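Local structure of 6-phospho-alpha-glucosidase (Merdibacter massiliensis, 6VC6) at residues 46-51 / 297-302; 181-186 / 227-232; 249-254 / 266-271. The protein probably hydrolyses 6-phospho-alpha-glucosides, as a family 4 glycoside hydrolase that binds NAD and a manganese ion. One frame throughout, in Å; residues are numbered along the deposited sequence.

The three contacts illustrate how the chemistry of a contact follows its place in the fold. Contact 1 is the most buried: two helices, 42-59 and 291-305, meet through apolar carbons and a sulfur. Contact 2 is only partly buried and divides its work, with leucine against phenylalanine on one side and an arginine holding a backbone carbonyl on the other. Contact 3, at the surface, depends on one tyrosine that combines a hydrogen bond with packing on selenomethionine. Contacts 1 and 2 each join the N-terminal family region to the C-terminal one; contact 3 stays within the latter. Contacts 2 and 3 touch each other through G228 and Q249, whereas contact 1 lies apart from both.

Contact 1: residues 46-51 / 297-302; sequences QPIGEF and AECREV
F51 and C299 make the central meeting of two helices, and it is a sulfur-aromatic one. The SG of C299 sits 4.4 Å from the centroid of the F51 ring, 28° off the ring normal, a slanted approach in which the closest ring atom is CG. The same cysteine uses its CB as well, which packs against the CB of F51 and comes 3.9 Å from the carbonyl O of P47.

Purely apolar packing continues along the CD2 edge of the ring. With CG anti to the backbone N (chi1 161°), F51 presents this edge to V302: CB of the valine lies near the ring plane, 3.8 Å from CD2, while CG1 and CG2 close on the same CD2 atom.

The first of these helices, 42-59, links the neighbouring parallel strands 32-38 and 64-68, as the helix of a beta-alpha-beta crossover in the Rossmann-type NAD-binding half. Helix 291-305, from the C-terminal family region, packs on it; the axes of segments 46-51 and 297-302 approach to 8.8 Å and cross at 52°. I48 reaches SG of C299 only at 4.5 Å through CG1; its side chain is about 6 Å from the bound NAD. P17 of helix 16-25 touches both F51 and C299.

Charged side chains appear at the margin. The R300 chain, bent at chi2, runs alongside P47 and puts NH1 4.0 Å from the proline CG. E298 approaches CE2 of F51 with OE1, which also forms a long, weak ion pair with K21.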
ATOM      1  N   GLN A  46      21.645   0.932  -8.384  1.00 45.04           N
ATOM      2  CA  GLN A  46      22.473   1.194  -9.561  1.00 47.02           C
ATOM      3  C   GLN A  46      22.002   0.461 -10.813  1.00 47.02           C
ATOM      4  O   GLN A  46      21.875   1.113 -11.865  1.00 45.54           O
ATOM      5  CB  GLN A  46      23.935   0.869  -9.240  1.00 50.45           C
ATOM      6  CG  GLN A  46      24.892   1.153 -10.384  1.00 54.37           C
ATOM      7  CD  GLN A  46      26.275   0.587 -10.140  1.00 68.83           C
ATOM      8  OE1 GLN A  46      26.702  -0.350 -10.814  1.00 77.10           O
ATOM      9  NE2 GLN A  46      26.984   1.155  -9.171  1.00 66.80           N
ATOM     10  N   PRO A  47      21.743  -0.854 -10.800  1.00 43.66           N
ATOM     11  CA  PRO A  47      21.288  -1.500 -12.043  1.00 45.39           C
ATOM     12  C   PRO A  47      19.935  -1.003 -12.517  1.00 50.49           C
ATOM     13  O   PRO A  47      19.652  -1.054 -13.721  1.00 49.20           O
ATOM     14  CB  PRO A  47      21.247  -2.989 -11.672  1.00 48.98           C
ATOM     15  CG  PRO A  47      21.088  -3.006 -10.199  1.00 47.96           C
ATOM     16  CD  PRO A  47      21.874  -1.832  -9.703  1.00 44.23           C
ATOM     17  N   ILE A  48      19.088  -0.520 -11.608  1.00 48.64           N
ATOM     18  CA  ILE A  48      17.812   0.053 -12.021  1.00 50.43           C
ATOM     19  C   ILE A  48      18.028   1.412 -12.675  1.00 47.39           C
ATOM     20  O   ILE A  48      17.384   1.745 -13.677  1.00 45.21           O
ATOM     21  CB  ILE A  48      16.856   0.140 -10.817  1.00 50.84           C
ATOM     22  CG1 ILE A  48      16.401  -1.262 -10.405  1.00 51.14           C
ATOM     23  CG2 ILE A  48      15.658   1.017 -11.140  1.00 46.52           C
ATOM     24  CD1 ILE A  48      15.887  -1.346  -8.988  1.00 51.57           C
ATOM     25  N   GLY A  49      18.949   2.210 -12.132  1.00 46.99           N
ATOM     26  CA  GLY A  49      19.221   3.513 -12.716  1.00 50.91           C
ATOM     27  C   GLY A  49      19.910   3.423 -14.064  1.00 50.69           C
ATOM     28  O   GLY A  49      19.622   4.211 -14.970  1.00 52.31           O
ATOM     29  N   GLU A  50      20.832   2.470 -14.216  1.00 55.16           N
ATOM     30  CA  GLU A  50      21.485   2.283 -15.508  1.00 54.30           C
ATOM     31  C   GLU A  50      20.511   1.761 -16.555  1.00 53.90           C
ATOM     32  O   GLU A  50      20.635   2.098 -17.737  1.00 53.70           O
ATOM     33  CB  GLU A  50      22.677   1.338 -15.365  1.00 48.96           C
ATOM     34  CG  GLU A  50      23.798   1.887 -14.497  1.00 60.20           C
ATOM     35  CD  GLU A  50      24.410   3.154 -15.062  1.00 62.63           C
ATOM     36  OE1 GLU A  50      24.517   3.265 -16.302  1.00 65.83           O
ATOM     37  OE2 GLU A  50      24.782   4.042 -14.267  1.00 59.75           O
ATOM     38  N   PHE A  51      19.541   0.941 -16.143  1.00 50.48           N
ATOM     39  CA  PHE A  51      18.488   0.527 -17.062  1.00 49.75           C
ATOM     40  C   PHE A  51      17.643   1.719 -17.493  1.00 55.66           C
ATOM     41  O   PHE A  51      17.240   1.816 -18.658  1.00 53.23           O
ATOM     42  CB  PHE A  51      17.612  -0.546 -16.410  1.00 48.22           C
ATOM     43  CG  PHE A  51      16.265  -0.709 -17.060  1.00 51.40           C
ATOM     44  CD1 PHE A  51      15.136  -0.131 -16.501  1.00 55.12           C
ATOM     45  CD2 PHE A  51      16.129  -1.444 -18.225  1.00 52.91           C
ATOM     46  CE1 PHE A  51      13.897  -0.280 -17.097  1.00 50.40           C
ATOM     47  CE2 PHE A  51      14.892  -1.597 -18.825  1.00 53.22           C
ATOM     48  CZ  PHE A  51      13.775  -1.013 -18.260  1.00 55.02           C
ATOM     49  N   ALA A 297      16.993  -9.239 -13.096  1.00 51.16           N
ATOM     50  CA  ALA A 297      17.682  -9.961 -14.162  1.00 51.85           C
ATOM     51  C   ALA A 297      17.470  -9.291 -15.513  1.00 57.20           C
ATOM     52  O   ALA A 297      18.383  -9.262 -16.347  1.00 58.71           O
ATOM     53  CB  ALA A 297      17.216 -11.416 -14.208  1.00 47.65           C
ATOM     54  N   GLU A 298      16.269  -8.748 -15.745  1.00 54.69           N
ATOM     55  CA  GLU A 298      15.785  -7.949 -16.866  1.00 58.83           C
ATOM     56  C   GLU A 298      16.717  -6.776 -17.147  1.00 59.94           C
ATOM     57  O   GLU A 298      16.939  -6.413 -18.308  1.00 61.86           O
ATOM     58  CB  GLU A 298      14.372  -7.441 -16.582  1.00 60.99           C
ATOM     59  CG  GLU A 298      13.523  -7.287 -17.841  1.00 76.67           C
ATOM     60  CD  GLU A 298      12.576  -6.106 -17.798  1.00 87.00           C
ATOM     61  OE1 GLU A 298      12.566  -5.314 -18.764  1.00 85.46           O
ATOM     62  OE2 GLU A 298      11.814  -5.986 -16.814  1.00 88.65           O
ATOM     63  N   CYS A 299      16.817  -6.028 -16.044  1.00 52.43           N
ATOM     64  CA  CYS A 299      17.635  -4.819 -16.029  1.00 50.38           C
ATOM     65  C   CYS A 299      19.087  -5.140 -16.346  1.00 56.72           C
ATOM     66  O   CYS A 299      19.744  -4.403 -17.087  1.00 55.12           O
ATOM     67  CB  CYS A 299      17.522  -4.125 -14.670  1.00 48.65           C
ATOM     68  SG  CYS A 299      15.881  -3.466 -14.276  1.00 55.50           S
ATOM     69  N   ARG A 300      19.604  -6.242 -15.796  1.00 54.01           N
ATOM     70  CA  ARG A 300      20.980  -6.632 -16.081  1.00 54.66           C
ATOM     71  C   ARG A 300      21.126  -7.183 -17.494  1.00 55.50           C
ATOM     72  O   ARG A 300      22.219  -7.124 -18.070  1.00 60.34           O
ATOM     73  CB  ARG A 300      21.461  -7.647 -15.045  1.00 55.94           C
ATOM     74  CG  ARG A 300      22.180  -7.011 -13.866  1.00 59.59           C
ATOM     75  CD  ARG A 300      21.994  -7.810 -12.588  1.00 60.98           C
ATOM     76  NE  ARG A 300      22.437  -7.063 -11.415  1.00 68.22           N
ATOM     77  CZ  ARG A 300      22.073  -7.343 -10.167  1.00 65.52           C
ATOM     78  NH1 ARG A 300      22.527  -6.606  -9.162  1.00 57.50           N
ATOM     79  NH2 ARG A 300      21.257  -8.359  -9.923  1.00 67.25           N
ATOM     80  N   GLU A 301      20.047  -7.722 -18.066  1.00 59.30           N
ATOM     81  CA  GLU A 301      20.071  -8.089 -19.478  1.00 63.99           C
ATOM     82  C   GLU A 301      20.220  -6.855 -20.357  1.00 67.66           C
ATOM     83  O   GLU A 301      20.971  -6.866 -21.339  1.00 69.75           O
ATOM     84  CB  GLU A 301      18.798  -8.850 -19.850  1.00 65.40           C
ATOM     85  CG  GLU A 301      18.868 -10.354 -19.648  1.00 79.55           C
ATOM     86  CD  GLU A 301      17.586 -11.052 -20.064  1.00 92.08           C
ATOM     87  OE1 GLU A 301      16.659 -10.361 -20.540  1.00 90.30           O
ATOM     88  OE2 GLU A 301      17.503 -12.289 -19.917  1.00 95.82           O
ATOM     89  N   VAL A 302      19.511  -5.777 -20.012  1.00 56.29           N
ATOM     90  CA  VAL A 302      19.561  -4.557 -20.810  1.00 60.57           C
ATOM     91  C   VAL A 302      20.912  -3.871 -20.659  1.00 62.32           C
ATOM     92  O   VAL A 302      21.475  -3.356 -21.633  1.00 64.62           O
ATOM     93  CB  VAL A 302      18.398  -3.625 -20.417  1.00 58.41           C
ATOM     94  CG1 VAL A 302      18.531  -2.277 -21.107  1.00 52.94           C
ATOM     95  CG2 VAL A 302      17.064  -4.274 -20.754  1.00 53.70           C
TER

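Contact 2: residues 181-186 / 227-232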
ATOM      1  N   SER A 181     -14.250  -6.073 -13.255  1.00 40.99           N
ATOM      2  CA  SER A 181     -14.406  -5.786 -14.676  1.00 45.32           C
ATOM      3  C   SER A 181     -14.161  -7.023 -15.529  1.00 50.82           C
ATOM      4  O   SER A 181     -14.820  -7.207 -16.559  1.00 50.92           O
ATOM      5  CB  SER A 181     -13.462  -4.658 -15.090  1.00 44.30           C
ATOM      6  OG  SER A 181     -12.122  -5.112 -15.162  1.00 49.31           O
ATOM      7  N   ARG A 182     -13.219  -7.878 -15.122  1.00 49.39           N
ATOM      8  CA  ARG A 182     -13.017  -9.140 -15.824  1.00 49.43           C
ATOM      9  C   ARG A 182     -14.190 -10.085 -15.595  1.00 50.65           C
ATOM     10  O   ARG A 182     -14.598 -10.814 -16.507  1.00 54.49           O
ATOM     11  CB  ARG A 182     -11.705  -9.783 -15.373  1.00 50.15           C
ATOM     12  CG  ARG A 182     -11.452 -11.167 -15.945  1.00 52.75           C
ATOM     13  CD  ARG A 182      -9.993 -11.559 -15.792  1.00 51.15           C
ATOM     14  NE  ARG A 182      -9.771 -12.973 -16.074  1.00 49.52           N
ATOM     15  CZ  ARG A 182      -8.578 -13.506 -16.322  1.00 54.50           C
ATOM     16  NH1 ARG A 182      -7.496 -12.740 -16.323  1.00 55.27           N
ATOM     17  NH2 ARG A 182      -8.468 -14.804 -16.569  1.00 55.41           N
ATOM     18  N   LEU A 183     -14.739 -10.085 -14.378  1.00 47.87           N
ATOM     19  CA  LEU A 183     -15.943 -10.856 -14.083  1.00 45.78           C
ATOM     20  C   LEU A 183     -17.074 -10.499 -15.038  1.00 54.13           C
ATOM     21  O   LEU A 183     -17.755 -11.377 -15.578  1.00 49.88           O
ATOM     22  CB  LEU A 183     -16.381 -10.593 -12.644  1.00 47.56           C
ATOM     23  CG  LEU A 183     -16.085 -11.573 -11.513  1.00 58.17           C
ATOM     24  CD1 LEU A 183     -17.048 -11.282 -10.382  1.00 63.78           C
ATOM     25  CD2 LEU A 183     -16.208 -13.013 -11.973  1.00 52.86           C
ATOM     26  N   LEU A 184     -17.284  -9.202 -15.255  1.00 45.92           N
ATOM     27  CA  LEU A 184     -18.448  -8.695 -15.967  1.00 50.17           C
ATOM     28  C   LEU A 184     -18.167  -8.384 -17.430  1.00 51.08           C
ATOM     29  O   LEU A 184     -19.094  -8.013 -18.156  1.00 56.85           O
ATOM     30  CB  LEU A 184     -18.977  -7.436 -15.267  1.00 58.45           C
ATOM     31  CG  LEU A 184     -19.958  -7.563 -14.095  1.00 55.62           C
ATOM     32  CD1 LEU A 184     -19.649  -8.756 -13.199  1.00 54.58           C
ATOM     33  CD2 LEU A 184     -19.964  -6.277 -13.281  1.00 49.97           C
ATOM     34  N   ASN A 185     -16.916  -8.524 -17.876  1.00 51.92           N
ATOM     35  CA  ASN A 185     -16.515  -8.193 -19.246  1.00 56.83           C
ATOM     36  C   ASN A 185     -16.843  -6.737 -19.577  1.00 59.02           C
ATOM     37  O   ASN A 185     -17.467  -6.427 -20.593  1.00 56.15           O
ATOM     38  CB  ASN A 185     -17.153  -9.148 -20.258  1.00 59.31           C
ATOM     39  CG  ASN A 185     -16.462  -9.116 -21.607  1.00 66.33           C
ATOM     40  OD1 ASN A 185     -15.270  -8.818 -21.700  1.00 59.67           O
ATOM     41  ND2 ASN A 185     -17.208  -9.419 -22.663  1.00 66.84           N
ATOM     42  N   VAL A 186     -16.415  -5.835 -18.694  1.00 56.87           N
ATOM     43  CA  VAL A 186     -16.593  -4.402 -18.872  1.00 49.38           C
ATOM     44  C   VAL A 186     -15.257  -3.717 -18.619  1.00 51.12           C
ATOM     45  O   VAL A 186     -14.301  -4.324 -18.136  1.00 54.07           O
ATOM     46  CB  VAL A 186     -17.680  -3.822 -17.941  1.00 53.35           C
ATOM     47  CG1 VAL A 186     -19.043  -4.404 -18.280  1.00 47.94           C
ATOM     48  CG2 VAL A 186     -17.326  -4.083 -16.483  1.00 47.82           C
ATOM     49  N   LYS A 227     -18.885 -19.123 -10.883  1.00 52.98           N
ATOM     50  CA  LYS A 227     -17.615 -19.208 -11.588  1.00 51.87           C
ATOM     51  C   LYS A 227     -16.401 -18.950 -10.706  1.00 52.61           C
ATOM     52  O   LYS A 227     -15.337 -19.522 -10.970  1.00 56.48           O
ATOM     53  CB  LYS A 227     -17.599 -18.225 -12.774  1.00 61.20           C
ATOM     54  CG  LYS A 227     -16.273 -18.117 -13.515  1.00 73.78           C
ATOM     55  CD  LYS A 227     -16.405 -17.272 -14.772  1.00 69.06           C
ATOM     56  CE  LYS A 227     -15.874 -15.865 -14.553  1.00 64.03           C
ATOM     57  NZ  LYS A 227     -16.768 -14.835 -15.151  1.00 66.79           N
ATOM     58  N   GLY A 228     -16.531 -18.162  -9.649  1.00 49.36           N
ATOM     59  CA  GLY A 228     -15.404 -17.827  -8.805  1.00 48.53           C
ATOM     60  C   GLY A 228     -14.953 -16.396  -9.008  1.00 45.37           C
ATOM     61  O   GLY A 228     -15.615 -15.577  -9.652  1.00 46.70           O
ATOM     62  N   PHE A 229     -13.784 -16.100  -8.446  1.00 49.42           N
ATOM     63  CA  PHE A 229     -13.238 -14.747  -8.465  1.00 42.71           C
ATOM     64  C   PHE A 229     -11.756 -14.819  -8.797  1.00 47.35           C
ATOM     65  O   PHE A 229     -10.980 -15.421  -8.051  1.00 50.35           O
ATOM     66  CB  PHE A 229     -13.460 -14.051  -7.120  1.00 44.75           C
ATOM     67  CG  PHE A 229     -13.337 -12.558  -7.183  1.00 44.46           C
ATOM     68  CD1 PHE A 229     -14.151 -11.816  -8.024  1.00 47.89           C
ATOM     69  CD2 PHE A 229     -12.412 -11.893  -6.396  1.00 48.61           C
ATOM     70  CE1 PHE A 229     -14.040 -10.440  -8.081  1.00 46.52           C
ATOM     71  CE2 PHE A 229     -12.297 -10.518  -6.448  1.00 44.69           C
ATOM     72  CZ  PHE A 229     -13.112  -9.790  -7.291  1.00 47.20           C
ATOM     73  N   LEU A 230     -11.368 -14.202  -9.912  1.00 45.80           N
ATOM     74  CA  LEU A 230      -9.993 -14.197 -10.375  1.00 50.25           C
ATOM     75  C   LEU A 230      -9.445 -12.776 -10.409  1.00 50.34           C
ATOM     76  O   LEU A 230     -10.189 -11.827 -10.676  1.00 51.41           O
ATOM     77  CB  LEU A 230      -9.874 -14.806 -11.778  1.00 51.46           C
ATOM     78  CG  LEU A 230     -10.059 -16.316 -11.932  1.00 53.52           C
ATOM     79  CD1 LEU A 230      -9.965 -16.711 -13.398  1.00 55.85           C
ATOM     80  CD2 LEU A 230      -9.035 -17.073 -11.103  1.00 46.82           C
ATOM     81  N   PRO A 231      -8.154 -12.595 -10.144  1.00 45.64           N
ATOM     82  CA  PRO A 231      -7.535 -11.292 -10.399  1.00 46.43           C
ATOM     83  C   PRO A 231      -7.509 -11.003 -11.890  1.00 51.43           C
ATOM     84  O   PRO A 231      -7.522 -11.914 -12.722  1.00 54.34           O
ATOM     85  CB  PRO A 231      -6.119 -11.448  -9.831  1.00 51.32           C
ATOM     86  CG  PRO A 231      -5.867 -12.918  -9.840  1.00 47.51           C
ATOM     87  CD  PRO A 231      -7.195 -13.573  -9.601  1.00 47.81           C
ATOM     88  N   GLN A 232      -7.481  -9.709 -12.226  1.00 50.37           N
ATOM     89  CA  GLN A 232      -7.554  -9.313 -13.629  1.00 54.63           C
ATOM     90  C   GLN A 232      -6.359  -9.830 -14.422  1.00 52.95           C
ATOM     91  O   GLN A 232      -6.493 -10.155 -15.608  1.00 51.68           O
ATOM     92  CB  GLN A 232      -7.655  -7.791 -13.746  1.00 50.68           C
ATOM     93  CG  GLN A 232      -7.644  -7.282 -15.184  1.00 45.88           C
ATOM     94  CD  GLN A 232      -7.460  -5.781 -15.285  1.00 50.51           C
ATOM     95  OE1 GLN A 232      -6.468  -5.230 -14.806  1.00 53.29           O
ATOM     96  NE2 GLN A 232      -8.408  -5.111 -15.930  1.00 51.83           N
TER
HETATM   97  O   HOH W   1     -10.531  -6.978 -17.538  1.00 51.35           O
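L183 packs its CD1 methyl against the edge of the F229 ring, 3.8 Å from CD1 of that ring and close to its plane, the two side chains meeting at about a right angle. This is the tight part of the contact. The other methyl, CD2, lies 3.5 Å from the carbonyl O of G228, so that one leucine covers both the ring and the backbone leading to it. I223 and I224 of helix 217-227 also touch L183, and I224 touches F229, extending the apolar patch.

The 227-232 segment leaves helix 217-227 at G228, whose positive phi would jam a CB against the preceding carbonyl. Helix 172-184, which follows the parallel strand 166-169 of the main sheet, ends with a bond from V186 N to S181 O and a positive phi at N185, features of a Schellman motif. The contact therefore sets the end of a helix from the nucleotide-binding half against a connection of the C-terminal region.

Toward solvent, polar and looser contacts take over, with one short exception. K227 slides past L183 in the opposite direction, its NZ 3.6 Å from the L183 carbonyl O. The exception is R182, which leaves the helix with CG anti to the backbone N (chi1 175°) and an extended chain: its NH1 donates to Q232 O at 2.9 Å in a noticeably bent bond, the N-H...O angle being 142°. That oxygen lies in the guanidinium plane, although the donor stands above the carbonyl plane; P231 O lies over one guanidinium face. NH2 forms a salt bridge with E235. Water 1 bridges the partly exposed Q232 to a buried serine, accepting from Q232 NE2 and donating weakly to S181 OG, while R178 holds the amide oxygen of Q232 and, through its own carbonyl, the serine hydroxyl.

Contact 3: residues 249-254 / 266-271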
ATOM      1  N   GLN A 249     -14.965 -16.064  -2.843  1.00 45.95           N
ATOM      2  CA  GLN A 249     -16.183 -16.846  -3.039  1.00 43.79           C
ATOM      3  C   GLN A 249     -16.708 -17.393  -1.717  1.00 40.88           C
ATOM      4  O   GLN A 249     -17.914 -17.341  -1.450  1.00 41.40           O
ATOM      5  CB  GLN A 249     -15.920 -17.985  -4.025  1.00 46.01           C
ATOM      6  CG  GLN A 249     -17.160 -18.774  -4.413  1.00 48.30           C
ATOM      7  CD  GLN A 249     -16.856 -19.896  -5.387  1.00 45.39           C
ATOM      8  OE1 GLN A 249     -15.889 -20.638  -5.214  1.00 55.95           O
ATOM      9  NE2 GLN A 249     -17.682 -20.025  -6.418  1.00 51.13           N
ATOM     10  N   THR A 250     -15.817 -17.921  -0.875  1.00 35.62           N
ATOM     11  CA  THR A 250     -16.228 -18.399   0.443  1.00 42.04           C
ATOM     12  C   THR A 250     -16.730 -17.248   1.305  1.00 39.99           C
ATOM     13  O   THR A 250     -17.771 -17.356   1.965  1.00 42.87           O
ATOM     14  CB  THR A 250     -15.060 -19.112   1.129  1.00 43.72           C
ATOM     15  OG1 THR A 250     -14.731 -20.305   0.406  1.00 55.37           O
ATOM     16  CG2 THR A 250     -15.421 -19.477   2.562  1.00 49.96           C
HETATM   17  N   MSE A 251     -16.004 -16.134   1.303  1.00 40.59           N
HETATM   18  CA  MSE A 251     -16.329 -14.976   2.126  1.00 44.42           C
HETATM   19  C   MSE A 251     -17.699 -14.394   1.787  1.00 42.73           C
HETATM   20  O   MSE A 251     -18.432 -13.951   2.672  1.00 37.83           O
HETATM   21  CB  MSE A 251     -15.248 -13.905   1.959  1.00 44.76           C
HETATM   22  CG  MSE A 251     -15.115 -12.943   3.126  1.00 56.43           C
HETATM   23 SE   MSE A 251     -13.260 -12.392   3.413  1.00 53.85          SE
HETATM   24  CE  MSE A 251     -12.632 -12.421   1.569  1.00 26.55           C
HETATM   25  N   MSE A 252     -18.041 -14.405   0.503  1.00 41.99           N
HETATM   26  CA  MSE A 252     -19.294 -13.819   0.038  1.00 47.50           C
HETATM   27  C   MSE A 252     -20.486 -14.741   0.277  1.00 43.61           C
HETATM   28  O   MSE A 252     -21.635 -14.309   0.207  1.00 44.31           O
HETATM   29  CB  MSE A 252     -19.197 -13.464  -1.445  1.00 43.11           C
HETATM   30  CG  MSE A 252     -18.253 -12.310  -1.733  1.00 63.22           C
HETATM   31 SE   MSE A 252     -18.934 -11.121  -3.117  1.00 75.96          SE
HETATM   32  CE  MSE A 252     -20.262 -10.160  -2.065  1.00 52.13           C
ATOM     33  N   GLU A 253     -20.209 -16.014   0.549  1.00 45.86           N
ATOM     34  CA  GLU A 253     -21.274 -16.933   0.930  1.00 46.03           C
ATOM     35  C   GLU A 253     -21.551 -16.892   2.426  1.00 44.42           C
ATOM     36  O   GLU A 253     -22.710 -17.036   2.841  1.00 49.71           O
ATOM     37  CB  GLU A 253     -20.921 -18.360   0.490  1.00 46.78           C
ATOM     38  CG  GLU A 253     -21.515 -19.469   1.348  1.00 50.19           C
ATOM     39  CD  GLU A 253     -21.019 -20.843   0.941  1.00 74.75           C
ATOM     40  OE1 GLU A 253     -19.966 -20.926   0.274  1.00 73.33           O
ATOM     41  OE2 GLU A 253     -21.682 -21.841   1.295  1.00 80.11           O
ATOM     42  N   ASP A 254     -20.525 -16.657   3.248  1.00 42.66           N
ATOM     43  CA  ASP A 254     -20.736 -16.491   4.681  1.00 42.20           C
ATOM     44  C   ASP A 254     -21.249 -15.095   5.014  1.00 42.72           C
ATOM     45  O   ASP A 254     -22.063 -14.932   5.929  1.00 42.70           O
ATOM     46  CB  ASP A 254     -19.438 -16.773   5.439  1.00 40.61           C
ATOM     47  CG  ASP A 254     -19.021 -18.230   5.368  1.00 49.65           C
ATOM     48  OD1 ASP A 254     -17.803 -18.500   5.290  1.00 45.62           O
ATOM     49  OD2 ASP A 254     -19.910 -19.106   5.390  1.00 43.65           O
ATOM     50  N   TYR A 266      -7.993 -12.632   6.226  1.00 34.87           N
ATOM     51  CA  TYR A 266      -7.160 -12.873   7.399  1.00 33.14           C
ATOM     52  C   TYR A 266      -7.937 -12.630   8.686  1.00 37.70           C
ATOM     53  O   TYR A 266      -7.849 -13.419   9.635  1.00 34.72           O
ATOM     54  CB  TYR A 266      -5.916 -11.985   7.357  1.00 34.51           C
ATOM     55  CG  TYR A 266      -5.010 -12.224   6.170  1.00 36.00           C
ATOM     56  CD1 TYR A 266      -4.328 -13.424   6.023  1.00 38.95           C
ATOM     57  CD2 TYR A 266      -4.828 -11.243   5.203  1.00 32.61           C
ATOM     58  CE1 TYR A 266      -3.494 -13.644   4.943  1.00 36.12           C
ATOM     59  CE2 TYR A 266      -3.996 -11.455   4.119  1.00 36.86           C
ATOM     60  CZ  TYR A 266      -3.332 -12.656   3.994  1.00 40.33           C
ATOM     61  OH  TYR A 266      -2.504 -12.870   2.917  1.00 42.26           O
ATOM     62  N   TYR A 267      -8.712 -11.546   8.735  1.00 32.02           N
ATOM     63  CA  TYR A 267      -9.380 -11.159   9.971  1.00 36.76           C
ATOM     64  C   TYR A 267     -10.636 -11.977  10.236  1.00 34.26           C
ATOM     65  O   TYR A 267     -11.023 -12.146  11.397  1.00 37.03           O
ATOM     66  CB  TYR A 267      -9.718  -9.668   9.932  1.00 35.41           C
ATOM     67  CG  TYR A 267      -8.495  -8.785   9.862  1.00 34.58           C
ATOM     68  CD1 TYR A 267      -7.773  -8.475  11.006  1.00 33.97           C
ATOM     69  CD2 TYR A 267      -8.055  -8.269   8.649  1.00 33.50           C
ATOM     70  CE1 TYR A 267      -6.651  -7.672  10.948  1.00 36.20           C
ATOM     71  CE2 TYR A 267      -6.934  -7.464   8.580  1.00 36.18           C
ATOM     72  CZ  TYR A 267      -6.235  -7.169   9.733  1.00 38.92           C
ATOM     73  OH  TYR A 267      -5.117  -6.369   9.672  1.00 39.87           O
ATOM     74  N   LEU A 268     -11.284 -12.487   9.190  1.00 31.34           N
ATOM     75  CA  LEU A 268     -12.487 -13.288   9.363  1.00 37.80           C
ATOM     76  C   LEU A 268     -12.217 -14.785   9.393  1.00 34.83           C
ATOM     77  O   LEU A 268     -13.051 -15.534   9.911  1.00 30.41           O
ATOM     78  CB  LEU A 268     -13.497 -12.979   8.251  1.00 33.25           C
ATOM     79  CG  LEU A 268     -14.094 -11.570   8.270  1.00 38.12           C
ATOM     80  CD1 LEU A 268     -14.997 -11.349   7.065  1.00 45.51           C
ATOM     81  CD2 LEU A 268     -14.853 -11.327   9.566  1.00 37.92           C
ATOM     82  N   TYR A 269     -11.082 -15.236   8.860  1.00 34.58           N
ATOM     83  CA  TYR A 269     -10.735 -16.659   8.839  1.00 34.59           C
ATOM     84  C   TYR A 269      -9.274 -16.846   9.236  1.00 36.32           C
ATOM     85  O   TYR A 269      -8.462 -17.351   8.457  1.00 37.40           O
ATOM     86  CB  TYR A 269     -11.000 -17.260   7.457  1.00 36.58           C
ATOM     87  CG  TYR A 269     -12.398 -17.040   6.920  1.00 39.32           C
ATOM     88  CD1 TYR A 269     -13.358 -18.038   7.007  1.00 40.52           C
ATOM     89  CD2 TYR A 269     -12.751 -15.843   6.307  1.00 37.62           C
ATOM     90  CE1 TYR A 269     -14.634 -17.847   6.511  1.00 39.60           C
ATOM     91  CE2 TYR A 269     -14.025 -15.641   5.813  1.00 41.04           C
ATOM     92  CZ  TYR A 269     -14.962 -16.647   5.917  1.00 39.05           C
ATOM     93  OH  TYR A 269     -16.231 -16.453   5.424  1.00 36.12           O
ATOM     94  N   PRO A 270      -8.904 -16.458  10.463  1.00 33.83           N
ATOM     95  CA  PRO A 270      -7.498 -16.617  10.864  1.00 36.00           C
ATOM     96  C   PRO A 270      -7.074 -18.069  10.998  1.00 39.00           C
ATOM     97  O   PRO A 270      -5.912 -18.388  10.718  1.00 38.77           O
ATOM     98  CB  PRO A 270      -7.430 -15.880  12.208  1.00 35.47           C
ATOM     99  CG  PRO A 270      -8.810 -15.977  12.748  1.00 35.17           C
ATOM    100  CD  PRO A 270      -9.727 -15.910  11.557  1.00 34.08           C
ATOM    101  N   ASP A 271      -7.979 -18.958  11.412  1.00 36.22           N
ATOM    102  CA  ASP A 271      -7.636 -20.372  11.519  1.00 45.36           C
ATOM    103  C   ASP A 271      -7.330 -20.966  10.149  1.00 40.53           C
ATOM    104  O   ASP A 271      -6.313 -21.644   9.965  1.00 41.69           O
ATOM    105  CB  ASP A 271      -8.774 -21.139  12.195  1.00 48.16           C
ATOM    106  CG  ASP A 271      -8.895 -20.822  13.672  1.00 55.21           C
ATOM    107  OD1 ASP A 271      -7.968 -20.195  14.227  1.00 58.62           O
ATOM    108  OD2 ASP A 271      -9.920 -21.199  14.278  1.00 58.15           O
TER
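T250 O, gripped by the backbone N of E253 and of D254 in the last turn of helix 248-254, has Y269 OH 3.9 Å away. The phenol's hydrogen bond goes instead to D254: OH donates to OD1 at 2.6 Å, and OD1 accepts through its anti lone pair, away from the other carboxylate oxygen. OD1 lies near the ring plane, with the two flat groups 31° apart.

One edge of the same ring rests on selenomethionine M251. Its CG is 4.0 Å from CE2 of Y269, and SE stands 5.4 Å from the ring centroid at the edge, a Met-aromatic contact in its selenium form. The bend at chi2 (145°) also brings SE to 4.2 Å from L268 CD1.

Y269 occupies the N-cap position between helix 264-268 and helix 270-275, so it ties this junction to the end of helix 248-254. F247 meets its ring edge-to-face. A leucine in its place would probably leave D254 OD1 without its phenolic donor and M251 without the ring edge. Donation of the phenol proton to a surface carboxylate is likely to stabilise the negative charge of D254.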